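Long-range contacts in putative metallopeptidase (Shewanella baltica OS155, PDB 3IEH), which probably acts as a zinc-dependent hydrolase of the peptidase M14 family, perhaps a metallocarboxypeptidase or an enzyme acting on ester bonds: residues A73-E78 with I166-E171; G77-G82 with G117-K122; Y179-E184 with C244-A249. One frame throughout, in Å; residues are numbered along the deposited sequence.

Interaction 1. Residues A73-E78 with I166-E171. With ZN (zinc ion), chain B.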
ATOM      1  N   ALA A  73       0.133   2.945   0.267  1.00 13.89           N
ATOM      2  CA  ALA A  73      -0.052   2.937  -1.171  1.00 12.36           C
ATOM      3  C   ALA A  73       0.952   3.877  -1.800  1.00 11.88           C
ATOM      4  O   ALA A  73       1.543   4.710  -1.118  1.00 13.11           O
ATOM      5  CB  ALA A  73      -1.480   3.391  -1.519  1.00 12.69           C
ATOM      6  N   GLY A  74       1.160   3.730  -3.100  1.00 12.51           N
ATOM      7  CA  GLY A  74       1.947   4.676  -3.859  1.00 13.27           C
ATOM      8  C   GLY A  74       3.454   4.645  -3.686  1.00 16.08           C
ATOM      9  O   GLY A  74       4.108   5.688  -3.830  1.00 15.88           O
ATOM     10  N   PHE A  75       4.008   3.469  -3.382  1.00 16.06           N
ATOM     11  CA  PHE A  75       5.458   3.290  -3.414  1.00 15.69           C
ATOM     12  C   PHE A  75       5.946   3.422  -4.833  1.00 15.72           C
ATOM     13  O   PHE A  75       7.056   3.874  -5.055  1.00 15.55           O
ATOM     14  CB  PHE A  75       5.868   1.911  -2.893  1.00 17.00           C
ATOM     15  CG  PHE A  75       5.857   1.807  -1.411  1.00 15.12           C
ATOM     16  CD1 PHE A  75       4.704   1.432  -0.739  1.00 21.04           C
ATOM     17  CD2 PHE A  75       6.994   2.125  -0.680  1.00 20.23           C
ATOM     18  CE1 PHE A  75       4.687   1.353   0.665  1.00 22.69           C
ATOM     19  CE2 PHE A  75       6.993   2.043   0.725  1.00 22.77           C
ATOM     20  CZ  PHE A  75       5.844   1.665   1.393  1.00 19.69           C
ATOM     21  N   HIS A  76       5.123   2.999  -5.796  1.00 17.41           N
ATOM     22  CA  HIS A  76       5.484   3.066  -7.200  1.00 16.68           C
ATOM     23  C   HIS A  76       4.516   3.964  -7.935  1.00 18.29           C
ATOM     24  O   HIS A  76       3.316   3.707  -7.913  1.00 21.33           O
ATOM     25  CB  HIS A  76       5.499   1.670  -7.793  1.00 16.37           C
ATOM     26  CG  HIS A  76       6.534   0.782  -7.185  1.00 17.36           C
ATOM     27  ND1 HIS A  76       6.264  -0.497  -6.762  1.00 30.43           N
ATOM     28  CD2 HIS A  76       7.837   1.003  -6.900  1.00 20.98           C
ATOM     29  CE1 HIS A  76       7.362  -1.036  -6.263  1.00 29.01           C
ATOM     30  NE2 HIS A  76       8.330  -0.143  -6.330  1.00 19.06           N
ATOM     31  N   GLY A  77       5.054   4.986  -8.614  1.00 19.04           N
ATOM     32  CA  GLY A  77       4.259   6.090  -9.171  1.00 17.41           C
ATOM     33  C   GLY A  77       3.306   5.754 -10.289  1.00 17.79           C
ATOM     34  O   GLY A  77       2.355   6.508 -10.541  1.00 17.47           O
ATOM     35  N   GLU A  78       3.554   4.636 -10.974  1.00 18.12           N
ATOM     36  CA  GLU A  78       2.648   4.183 -12.043  1.00 16.85           C
ATOM     37  C   GLU A  78       1.467   3.357 -11.510  1.00 14.66           C
ATOM     38  O   GLU A  78       0.565   3.011 -12.251  1.00 17.29           O
ATOM     39  CB  GLU A  78       3.409   3.400 -13.121  1.00 18.07           C
ATOM     40  CG  GLU A  78       3.572   1.889 -12.944  1.00 20.44           C
ATOM     41  CD  GLU A  78       4.615   1.483 -11.924  1.00 23.74           C
ATOM     42  OE1 GLU A  78       4.870   2.287 -11.013  1.00 24.16           O
ATOM     43  OE2 GLU A  78       5.185   0.361 -12.046  1.00 20.67           O
ATOM     44  N   ILE A 166      -0.467  -5.268   8.218  1.00 16.87           N
ATOM     45  CA  ILE A 166       0.087  -4.320   7.257  1.00 16.68           C
ATOM     46  C   ILE A 166      -0.493  -4.714   5.881  1.00 17.23           C
ATOM     47  O   ILE A 166      -0.419  -5.881   5.463  1.00 16.59           O
ATOM     48  CB  ILE A 166       1.656  -4.334   7.267  1.00 16.67           C
ATOM     49  CG1 ILE A 166       2.281  -3.381   6.225  1.00 21.95           C
ATOM     50  CG2 ILE A 166       2.209  -5.704   6.953  1.00 10.96           C
ATOM     51  CD1 ILE A 166       1.716  -2.005   6.207  1.00 28.38           C
ATOM     52  N   LEU A 167      -1.163  -3.774   5.230  1.00 16.24           N
ATOM     53  CA  LEU A 167      -1.590  -3.964   3.859  1.00 16.70           C
ATOM     54  C   LEU A 167      -0.884  -2.909   3.053  1.00 17.45           C
ATOM     55  O   LEU A 167      -0.867  -1.736   3.424  1.00 17.81           O
ATOM     56  CB  LEU A 167      -3.103  -3.815   3.701  1.00 15.59           C
ATOM     57  CG  LEU A 167      -3.651  -3.601   2.278  1.00 17.89           C
ATOM     58  CD1 LEU A 167      -3.363  -4.766   1.388  1.00  9.57           C
ATOM     59  CD2 LEU A 167      -5.154  -3.305   2.318  1.00  7.56           C
ATOM     60  N   THR A 168      -0.293  -3.321   1.948  1.00 18.63           N
ATOM     61  CA  THR A 168       0.269  -2.358   1.014  1.00 19.24           C
ATOM     62  C   THR A 168      -0.392  -2.594  -0.356  1.00 18.93           C
ATOM     63  O   THR A 168      -0.486  -3.731  -0.801  1.00 18.54           O
ATOM     64  CB  THR A 168       1.814  -2.424   0.954  1.00 18.73           C
ATOM     65  OG1 THR A 168       2.280  -1.297   0.206  1.00 25.08           O
ATOM     66  CG2 THR A 168       2.295  -3.705   0.291  1.00 15.31           C
ATOM     67  N   CYS A 169      -0.873  -1.528  -1.002  1.00 18.52           N
ATOM     68  CA  CYS A 169      -1.623  -1.658  -2.251  1.00 18.41           C
ATOM     69  C   CYS A 169      -0.829  -1.270  -3.495  1.00 20.88           C
ATOM     70  O   CYS A 169      -0.586  -0.081  -3.757  1.00 23.12           O
ATOM     71  CB  CYS A 169      -2.889  -0.852  -2.138  1.00 19.79           C
ATOM     72  SG  CYS A 169      -3.911  -1.553  -0.805  1.00 27.28           S
ATOM     73  N   HIS A 170      -0.420  -2.288  -4.251  1.00 17.74           N
ATOM     74  CA  HIS A 170       0.405  -2.103  -5.427  1.00 17.25           C
ATOM     75  C   HIS A 170      -0.370  -2.462  -6.664  1.00 17.96           C
ATOM     76  O   HIS A 170      -1.517  -2.943  -6.593  1.00 17.82           O
ATOM     77  CB  HIS A 170       1.648  -2.973  -5.326  1.00 17.86           C
ATOM     78  CG  HIS A 170       2.637  -2.481  -4.314  1.00 19.61           C
ATOM     79  ND1 HIS A 170       3.816  -1.874  -4.665  1.00 28.94           N
ATOM     80  CD2 HIS A 170       2.593  -2.453  -2.965  1.00 30.23           C
ATOM     81  CE1 HIS A 170       4.480  -1.534  -3.578  1.00 24.47           C
ATOM     82  NE2 HIS A 170       3.760  -1.875  -2.532  1.00 24.81           N
ATOM     83  N   GLU A 171       0.231  -2.157  -7.803  1.00 16.99           N
ATOM     84  CA  GLU A 171      -0.320  -2.552  -9.088  1.00 16.20           C
ATOM     85  C   GLU A 171       0.787  -3.103  -9.967  1.00 15.32           C
ATOM     86  O   GLU A 171       1.938  -2.784  -9.777  1.00 15.57           O
ATOM     87  CB  GLU A 171      -0.983  -1.391  -9.789  1.00 16.48           C
ATOM     88  CG  GLU A 171      -2.088  -0.726  -9.046  1.00 13.66           C
ATOM     89  CD  GLU A 171      -3.082  -0.117 -10.014  1.00 14.94           C
ATOM     90  OE1 GLU A 171      -2.876   1.035 -10.396  1.00 16.88           O
ATOM     91  OE2 GLU A 171      -4.020  -0.805 -10.476  1.00 20.67           O
TER
HETATM   92 ZN    ZN B 276       4.674  -1.897  -6.970  1.00 68.63          ZN
HETATM   93  O   HOH W   1       0.152   2.100  -5.298  1.00 10.37           O
HETATM   94  O   HOH W   2       4.784  -4.180  -7.270  1.00 35.82           O
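A73 lies beside C169 of strand 165-172, their CA atoms 5.0 Å apart, and from there the two chains diverge without any direct hydrogen bond between them. Water 1 spans the opening at G74, accepting from G74 N at 2.9 Å and donating to C169 O. F75 follows and covers the T168-H170 side of the strand. Its CB meets CE1 of H170 at 3.8 Å, and its CE1 lies 3.6 Å from OG1 of T168. The F75 and H170 ring planes are only 11° apart, yet slid so far past each other that they barely overlap. OG1 of T168 pairs with S72 and takes a weak bond from H170 NE2.

At H76 packing gives way to coordination. With CG set opposite the carbonyl carbon (chi1 -64°), its ring swings toward the strand and ND1 binds zinc at 2.1 Å. ND1 of H170 holds the same ion at 2.5 Å, so the two ligand nitrogens come within 3.5 Å of each other. H76 ND1 sits at the edge of the H170 ring, near its plane, while the rings themselves lie at 66°. Both oxygens of E79 and water 2, 2.3 Å from the zinc, complete the shell. Past G77, E78 has its carboxylate bound to R119.

The two segments are thus joined through the metal and one bridging water. Each histidine spends ND1 on zinc and has its NE2 engaged, in a hydrogen bond with N126 for H76 and weakly with T168 for H170, which, with the metal bond, probably helps fix the ring rotation. If both imidazoles are neutral, they and one carboxylate would probably leave positive charge on the zinc, likely to polarise water 2, as expected of an M14 zinc centre.

Interaction 2. Residues G77-G82 with G117-K122. With ZN (zinc ion), chain B.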
ATOM      1  N   GLY A  77       5.054   4.986  -8.614  1.00 19.04           N
ATOM      2  CA  GLY A  77       4.259   6.090  -9.171  1.00 17.41           C
ATOM      3  C   GLY A  77       3.306   5.754 -10.289  1.00 17.79           C
ATOM      4  O   GLY A  77       2.355   6.508 -10.541  1.00 17.47           O
ATOM      5  N   GLU A  78       3.554   4.636 -10.974  1.00 18.12           N
ATOM      6  CA  GLU A  78       2.648   4.183 -12.043  1.00 16.85           C
ATOM      7  C   GLU A  78       1.467   3.357 -11.510  1.00 14.66           C
ATOM      8  O   GLU A  78       0.565   3.011 -12.251  1.00 17.29           O
ATOM      9  CB  GLU A  78       3.409   3.400 -13.121  1.00 18.07           C
ATOM     10  CG  GLU A  78       3.572   1.889 -12.944  1.00 20.44           C
ATOM     11  CD  GLU A  78       4.615   1.483 -11.924  1.00 23.74           C
ATOM     12  OE1 GLU A  78       4.870   2.287 -11.013  1.00 24.16           O
ATOM     13  OE2 GLU A  78       5.185   0.361 -12.046  1.00 20.67           O
ATOM     14  N   GLU A  79       1.486   3.031 -10.228  1.00 13.29           N
ATOM     15  CA  GLU A  79       0.487   2.166  -9.630  1.00 15.85           C
ATOM     16  C   GLU A  79      -0.514   3.028  -8.881  1.00 16.64           C
ATOM     17  O   GLU A  79      -0.728   2.873  -7.675  1.00 16.14           O
ATOM     18  CB  GLU A  79       1.208   1.194  -8.723  1.00 16.85           C
ATOM     19  CG  GLU A  79       2.311   0.445  -9.501  1.00 18.44           C
ATOM     20  CD  GLU A  79       3.123  -0.497  -8.650  1.00 25.53           C
ATOM     21  OE1 GLU A  79       2.873  -0.604  -7.405  1.00 27.16           O
ATOM     22  OE2 GLU A  79       4.026  -1.128  -9.237  1.00 25.75           O
ATOM     23  N   SER A  80      -1.112   3.946  -9.636  1.00 17.89           N
ATOM     24  CA  SER A  80      -1.888   5.048  -9.080  1.00 18.41           C
ATOM     25  C   SER A  80      -3.287   4.652  -8.606  1.00 18.57           C
ATOM     26  O   SER A  80      -3.888   5.385  -7.821  1.00 19.34           O
ATOM     27  CB  SER A  80      -1.935   6.207 -10.081  1.00 18.15           C
ATOM     28  OG  SER A  80      -2.313   5.749 -11.359  1.00 16.31           O
ATOM     29  N   ALA A  81      -3.792   3.493  -9.037  1.00 17.02           N
ATOM     30  CA  ALA A  81      -5.077   3.013  -8.523  1.00 18.01           C
ATOM     31  C   ALA A  81      -5.005   2.727  -7.001  1.00 18.58           C
ATOM     32  O   ALA A  81      -6.024   2.788  -6.310  1.00 18.50           O
ATOM     33  CB  ALA A  81      -5.596   1.799  -9.315  1.00 14.04           C
ATOM     34  N   GLY A  82      -3.812   2.444  -6.470  1.00 17.71           N
ATOM     35  CA  GLY A  82      -3.637   2.295  -5.002  1.00 18.83           C
ATOM     36  C   GLY A  82      -4.054   3.526  -4.198  1.00 16.91           C
ATOM     37  O   GLY A  82      -5.032   3.471  -3.447  1.00 15.72           O
ATOM     38  N   GLY A 117       3.767   9.833 -13.161  1.00 17.48           N
ATOM     39  CA  GLY A 117       3.186   8.569 -13.633  1.00 19.33           C
ATOM     40  C   GLY A 117       4.219   7.453 -13.791  1.00 19.90           C
ATOM     41  O   GLY A 117       3.987   6.501 -14.539  1.00 17.58           O
ATOM     42  N   HIS A 118       5.368   7.554 -13.112  1.00 20.41           N
ATOM     43  CA  HIS A 118       6.365   6.496 -13.236  1.00 19.88           C
ATOM     44  C   HIS A 118       6.813   5.878 -11.913  1.00 19.51           C
ATOM     45  O   HIS A 118       6.704   6.463 -10.836  1.00 17.23           O
ATOM     46  CB  HIS A 118       7.550   6.847 -14.171  1.00 21.44           C
ATOM     47  CG  HIS A 118       8.448   7.948 -13.687  1.00 25.34           C
ATOM     48  ND1 HIS A 118       9.032   7.954 -12.434  1.00 20.61           N
ATOM     49  CD2 HIS A 118       8.905   9.055 -14.324  1.00 15.95           C
ATOM     50  CE1 HIS A 118       9.777   9.043 -12.310  1.00 28.52           C
ATOM     51  NE2 HIS A 118       9.724   9.722 -13.446  1.00 19.19           N
ATOM     52  N   ARG A 119       7.278   4.642 -12.051  1.00 17.92           N
ATOM     53  CA  ARG A 119       7.614   3.772 -10.940  1.00 18.33           C
ATOM     54  C   ARG A 119       8.591   4.351  -9.918  1.00 15.78           C
ATOM     55  O   ARG A 119       8.332   4.373  -8.711  1.00 16.62           O
ATOM     56  CB  ARG A 119       8.209   2.504 -11.545  1.00 18.80           C
ATOM     57  CG  ARG A 119       8.471   1.435 -10.585  1.00 19.42           C
ATOM     58  CD  ARG A 119       8.870   0.200 -11.343  1.00 16.78           C
ATOM     59  NE  ARG A 119       8.871  -0.933 -10.444  1.00 19.96           N
ATOM     60  CZ  ARG A 119       7.783  -1.616 -10.108  1.00 25.91           C
ATOM     61  NH1 ARG A 119       6.597  -1.274 -10.595  1.00 25.62           N
ATOM     62  NH2 ARG A 119       7.885  -2.646  -9.270  1.00 34.12           N
ATOM     63  N   PHE A 120       9.739   4.774 -10.398  1.00 15.18           N
ATOM     64  CA  PHE A 120      10.744   5.352  -9.516  1.00 16.22           C
ATOM     65  C   PHE A 120      10.362   6.781  -9.119  1.00 15.99           C
ATOM     66  O   PHE A 120       9.499   7.432  -9.766  1.00 15.73           O
ATOM     67  CB  PHE A 120      12.128   5.320 -10.216  1.00 16.70           C
ATOM     68  CG  PHE A 120      12.775   3.935 -10.265  1.00 19.64           C
ATOM     69  CD1 PHE A 120      12.105   2.783  -9.817  1.00 17.13           C
ATOM     70  CD2 PHE A 120      14.033   3.780 -10.812  1.00 25.15           C
ATOM     71  CE1 PHE A 120      12.709   1.550  -9.874  1.00 17.44           C
ATOM     72  CE2 PHE A 120      14.642   2.529 -10.886  1.00 21.03           C
ATOM     73  CZ  PHE A 120      13.985   1.416 -10.418  1.00 16.60           C
ATOM     74  N   ASN A 121      10.971   7.253  -8.029  1.00 12.32           N
ATOM     75  CA  ASN A 121      10.857   8.648  -7.686  1.00 10.91           C
ATOM     76  C   ASN A 121      11.653   9.368  -8.771  1.00 12.16           C
ATOM     77  O   ASN A 121      12.282   8.718  -9.642  1.00 11.50           O
ATOM     78  CB  ASN A 121      11.331   8.948  -6.250  1.00  9.68           C
ATOM     79  CG  ASN A 121      12.823   8.687  -6.007  1.00  9.23           C
ATOM     80  OD1 ASN A 121      13.634   8.598  -6.930  1.00 18.78           O
ATOM     81  ND2 ASN A 121      13.190   8.606  -4.727  1.00  6.08           N
ATOM     82  N   LYS A 122      11.634  10.686  -8.751  1.00 12.53           N
ATOM     83  CA  LYS A 122      12.369  11.410  -9.784  1.00 13.81           C
ATOM     84  C   LYS A 122      13.877  11.297  -9.670  1.00 14.12           C
ATOM     85  O   LYS A 122      14.548  11.743 -10.571  1.00 15.62           O
ATOM     86  CB  LYS A 122      12.017  12.889  -9.811  1.00 12.66           C
ATOM     87  CG  LYS A 122      12.535  13.671  -8.631  1.00 13.31           C
ATOM     88  CD  LYS A 122      12.001  15.058  -8.747  1.00 18.35           C
ATOM     89  CE  LYS A 122      12.643  16.042  -7.819  1.00 13.62           C
ATOM     90  NZ  LYS A 122      12.005  17.343  -8.166  1.00 21.69           N
TER
HETATM   91 ZN    ZN B 276       4.674  -1.897  -6.970  1.00 68.63          ZN
HETATM   92  O   HOH W   2       4.784  -4.180  -7.270  1.00 35.82           O
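The HxxE zinc-binding motif of the M14 family, H76 to E79, supplies one side of this contact; its E78 and E79 meet R119 in the loop that follows helix 111-116. That helix closes in a Schellman motif with G117 as its C-prime residue, and the chain then runs back along the motif. G77 is the tight point: its CA approaches H118 O at 3.0 Å in a CA-H...O contact, and a CB here would collide with that oxygen. Its N makes a weak bond to R119 O.

The side chain of R119 is extended, CG lying anti to the backbone N (chi1 -173°), and crosses the E78 side chain at a slant. CB of R119 is 3.4 Å from E78 OE1, and beyond it NH1 reaches E78 OE2 at 2.6 Å in a salt bridge. The oxygen uses its syn lone pair and lies in the guanidinium plane, although carboxylate and guanidinium are turned 74° against each other. The same NH1 makes a second, weak hydrogen bond, also part of a salt bridge, to E79 OE2 at 2.9 Å, so one nitrogen serves two carboxylates. Cutting R119 back to an alanine would remove NH1, which would probably leave the buried E78 carboxylate without its counter-charge and E79 with one restraint fewer. The E79 carboxylate, also held by E171, grips zinc with both oxygens, OE1 at 2.3 Å and OE2 at 2.5 Å.

Interaction 3. Residues Y179-E184 with C244-A249; sequences YVYSFE and CTETPA
E246 lies beside Y179 on neighbouring strands, and its side chain can be traced atom by atom over the tyrosine. CB stands over the centre of the Y179 ring, 3.6 Å from the centroid, in a CH-pi contact. CG follows, 3.5 Å from CE2 of Y179. There the chain bends (chi2 -83°), and the carboxylate lies within 13° of the plane of the Y179 ring. CD and OE1 end up near the Y179 hydroxyl, which bonds to D172, while OE2 comes to the edge of the other tyrosine, 3.7 Å from CE1 of Y181. Water 3 donates to Y179 OH at 3.2 Å and weakly to E246 OE2, and it also bonds to Y181 OH, gathering the three polar ends.

C244, paired with Y181, sets its CB 4.0 Å from Y181 CB and its sulfur obliquely to the ring. The backbones run antiparallel, 176° between strand directions. Y179 with E246 and Y181 with C244 are hydrogen-bonded pairs, E246 N to Y179 O being 2.7 Å; V180 with T245 is the non-hydrogen-bonded pair between them, its side chains on the other face. The face carrying Y179, Y181, C244 and E246 thus holds a glutamate close to the zinc site of the central mixed sheet, consistent with the predicted proton donor/acceptor of an M14 metallopeptidase.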
ATOM      1  N   TYR A 179      -3.157 -10.543  -8.254  1.00 11.62           N
ATOM      2  CA  TYR A 179      -2.525 -11.469  -7.332  1.00 10.71           C
ATOM      3  C   TYR A 179      -2.178 -10.733  -6.055  1.00 10.92           C
ATOM      4  O   TYR A 179      -2.360  -9.511  -5.945  1.00 11.11           O
ATOM      5  CB  TYR A 179      -1.309 -12.195  -7.960  1.00 12.72           C
ATOM      6  CG  TYR A 179      -0.236 -11.281  -8.464  1.00 10.32           C
ATOM      7  CD1 TYR A 179      -0.359 -10.647  -9.720  1.00  7.18           C
ATOM      8  CD2 TYR A 179       0.920 -11.050  -7.704  1.00 11.75           C
ATOM      9  CE1 TYR A 179       0.636  -9.794 -10.198  1.00 10.96           C
ATOM     10  CE2 TYR A 179       1.937 -10.187  -8.168  1.00 12.90           C
ATOM     11  CZ  TYR A 179       1.778  -9.544  -9.404  1.00 15.99           C
ATOM     12  OH  TYR A 179       2.772  -8.702  -9.866  1.00 19.34           O
ATOM     13  N   VAL A 180      -1.745 -11.494  -5.057  1.00 12.56           N
ATOM     14  CA  VAL A 180      -1.468 -10.943  -3.744  1.00 14.24           C
ATOM     15  C   VAL A 180      -0.329 -11.698  -3.064  1.00 15.22           C
ATOM     16  O   VAL A 180      -0.293 -12.907  -3.118  1.00 14.09           O
ATOM     17  CB  VAL A 180      -2.731 -10.991  -2.835  1.00 15.18           C
ATOM     18  CG1 VAL A 180      -3.372 -12.352  -2.887  1.00 16.71           C
ATOM     19  CG2 VAL A 180      -2.353 -10.649  -1.400  1.00 10.95           C
ATOM     20  N   TYR A 181       0.605 -10.956  -2.472  1.00 15.60           N
ATOM     21  CA  TYR A 181       1.681 -11.496  -1.655  1.00 17.21           C
ATOM     22  C   TYR A 181       1.130 -11.438  -0.255  1.00 16.64           C
ATOM     23  O   TYR A 181       0.699 -10.381   0.149  1.00 17.23           O
ATOM     24  CB  TYR A 181       2.940 -10.591  -1.673  1.00 17.28           C
ATOM     25  CG  TYR A 181       3.656 -10.437  -3.009  1.00 18.77           C
ATOM     26  CD1 TYR A 181       3.274  -9.459  -3.927  1.00 24.70           C
ATOM     27  CD2 TYR A 181       4.734 -11.235  -3.330  1.00 17.71           C
ATOM     28  CE1 TYR A 181       3.932  -9.314  -5.145  1.00 21.59           C
ATOM     29  CE2 TYR A 181       5.390 -11.107  -4.540  1.00 18.25           C
ATOM     30  CZ  TYR A 181       5.001 -10.150  -5.439  1.00 24.49           C
ATOM     31  OH  TYR A 181       5.682 -10.044  -6.637  1.00 31.17           O
ATOM     32  N   SER A 182       1.168 -12.528   0.501  1.00 17.77           N
ATOM     33  CA  SER A 182       0.702 -12.487   1.906  1.00 17.92           C
ATOM     34  C   SER A 182       1.721 -13.105   2.855  1.00 18.82           C
ATOM     35  O   SER A 182       2.618 -13.840   2.427  1.00 16.97           O
ATOM     36  CB  SER A 182      -0.669 -13.156   2.100  1.00 17.06           C
ATOM     37  OG  SER A 182      -0.590 -14.560   1.947  1.00 20.11           O
ATOM     38  N   PHE A 183       1.567 -12.750   4.133  1.00 20.62           N
ATOM     39  CA  PHE A 183       2.417 -13.210   5.225  1.00 22.38           C
ATOM     40  C   PHE A 183       1.520 -13.606   6.383  1.00 24.79           C
ATOM     41  O   PHE A 183       0.731 -12.785   6.875  1.00 25.83           O
ATOM     42  CB  PHE A 183       3.375 -12.118   5.683  1.00 21.37           C
ATOM     43  CG  PHE A 183       4.319 -11.668   4.619  1.00 22.03           C
ATOM     44  CD1 PHE A 183       3.944 -10.686   3.713  1.00 27.00           C
ATOM     45  CD2 PHE A 183       5.563 -12.248   4.490  1.00 21.18           C
ATOM     46  CE1 PHE A 183       4.811 -10.267   2.730  1.00 18.34           C
ATOM     47  CE2 PHE A 183       6.422 -11.858   3.487  1.00 16.12           C
ATOM     48  CZ  PHE A 183       6.046 -10.860   2.615  1.00 21.72           C
ATOM     49  N   GLU A 184       1.595 -14.879   6.771  1.00 24.71           N
ATOM     50  CA  GLU A 184       0.853 -15.378   7.925  1.00 23.74           C
ATOM     51  C   GLU A 184       1.763 -16.333   8.665  1.00 22.96           C
ATOM     52  O   GLU A 184       2.549 -17.034   8.047  1.00 23.69           O
ATOM     53  CB  GLU A 184      -0.418 -16.126   7.525  1.00 24.81           C
ATOM     54  CG  GLU A 184      -1.504 -15.321   6.816  1.00 23.05           C
ATOM     55  CD  GLU A 184      -2.758 -16.144   6.651  1.00 22.86           C
ATOM     56  OE1 GLU A 184      -3.235 -16.680   7.668  1.00 31.21           O
ATOM     57  OE2 GLU A 184      -3.267 -16.281   5.525  1.00 23.31           O
ATOM     58  N   CYS A 244       0.458  -7.689   0.293  1.00 16.31           N
ATOM     59  CA  CYS A 244       0.740  -6.715  -0.742  1.00 16.96           C
ATOM     60  C   CYS A 244      -0.111  -7.109  -1.942  1.00 16.44           C
ATOM     61  O   CYS A 244       0.219  -8.040  -2.648  1.00 17.28           O
ATOM     62  CB  CYS A 244       2.205  -6.702  -1.126  1.00 18.30           C
ATOM     63  SG  CYS A 244       2.532  -5.730  -2.649  1.00 24.90           S
ATOM     64  N   THR A 245      -1.221  -6.416  -2.146  1.00 15.25           N
ATOM     65  CA  THR A 245      -2.125  -6.741  -3.231  1.00 17.15           C
ATOM     66  C   THR A 245      -1.589  -6.139  -4.521  1.00 19.11           C
ATOM     67  O   THR A 245      -0.972  -5.073  -4.512  1.00 16.79           O
ATOM     68  CB  THR A 245      -3.544  -6.189  -2.977  1.00 18.87           C
ATOM     69  OG1 THR A 245      -3.460  -4.782  -2.803  1.00 10.84           O
ATOM     70  CG2 THR A 245      -4.182  -6.827  -1.707  1.00  9.81           C
ATOM     71  N   GLU A 246      -1.812  -6.847  -5.623  1.00 18.96           N
ATOM     72  CA  GLU A 246      -1.380  -6.386  -6.941  1.00 18.43           C
ATOM     73  C   GLU A 246      -2.585  -6.436  -7.891  1.00 15.18           C
ATOM     74  O   GLU A 246      -2.980  -7.500  -8.333  1.00 12.57           O
ATOM     75  CB  GLU A 246      -0.251  -7.290  -7.459  1.00 19.24           C
ATOM     76  CG  GLU A 246       1.014  -7.231  -6.617  1.00 23.57           C
ATOM     77  CD  GLU A 246       1.929  -6.057  -6.958  1.00 30.72           C
ATOM     78  OE1 GLU A 246       1.721  -5.313  -7.956  1.00 26.18           O
ATOM     79  OE2 GLU A 246       2.894  -5.894  -6.208  1.00 32.77           O
ATOM     80  N   THR A 247      -3.201  -5.288  -8.142  1.00 13.21           N
ATOM     81  CA  THR A 247      -4.223  -5.187  -9.163  1.00 12.51           C
ATOM     82  C   THR A 247      -3.554  -5.012 -10.538  1.00 11.78           C
ATOM     83  O   THR A 247      -2.475  -4.416 -10.673  1.00 12.13           O
ATOM     84  CB  THR A 247      -5.232  -4.036  -8.886  1.00 13.85           C
ATOM     85  OG1 THR A 247      -4.536  -2.805  -8.624  1.00  7.22           O
ATOM     86  CG2 THR A 247      -6.142  -4.386  -7.720  1.00 10.59           C
ATOM     87  N   PRO A 248      -4.178  -5.539 -11.574  1.00 11.65           N
ATOM     88  CA  PRO A 248      -3.552  -5.490 -12.896  1.00 13.26           C
ATOM     89  C   PRO A 248      -3.746  -4.164 -13.611  1.00 14.49           C
ATOM     90  O   PRO A 248      -4.883  -3.821 -13.979  1.00 16.01           O
ATOM     91  CB  PRO A 248      -4.263  -6.621 -13.650  1.00 13.15           C
ATOM     92  CG  PRO A 248      -5.617  -6.726 -12.977  1.00 14.23           C
ATOM     93  CD  PRO A 248      -5.413  -6.338 -11.549  1.00 13.09           C
ATOM     94  N   ALA A 249      -2.644  -3.472 -13.899  1.00 13.71           N
ATOM     95  CA  ALA A 249      -2.720  -2.115 -14.443  1.00 14.63           C
ATOM     96  C   ALA A 249      -2.979  -2.075 -15.953  1.00 17.25           C
ATOM     97  O   ALA A 249      -3.004  -0.989 -16.548  1.00 16.76           O
ATOM     98  CB  ALA A 249      -1.462  -1.305 -14.073  1.00 11.56           C
TER
HETATM   99  O   HOH W   3       5.175  -7.456  -8.221  1.00 39.09           O

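The three contacts surround one zinc centre. Interactions 1 and 2, centres 9 Å apart, share G77 and E78 and supply all three protein ligands. E171 joins them: its N lies 3.1 Å from E79 OE1 and its OE1 3.0 Å from A81 N, both probable hydrogen bonds. Interaction 3 continues the same sheet, strand 242-248 lying next to strand 165-172, with H170 N 2.9 Å from T245 O. Interactions 2 and 3 do not touch, their centres about 17 Å apart, yet the side chain of E246 comes about 4 Å from the zinc. An unidentified bound molecule, probably from the crystallisation liquor, lies near H76, R119 and Y181 and may mark the pocket these contacts line together.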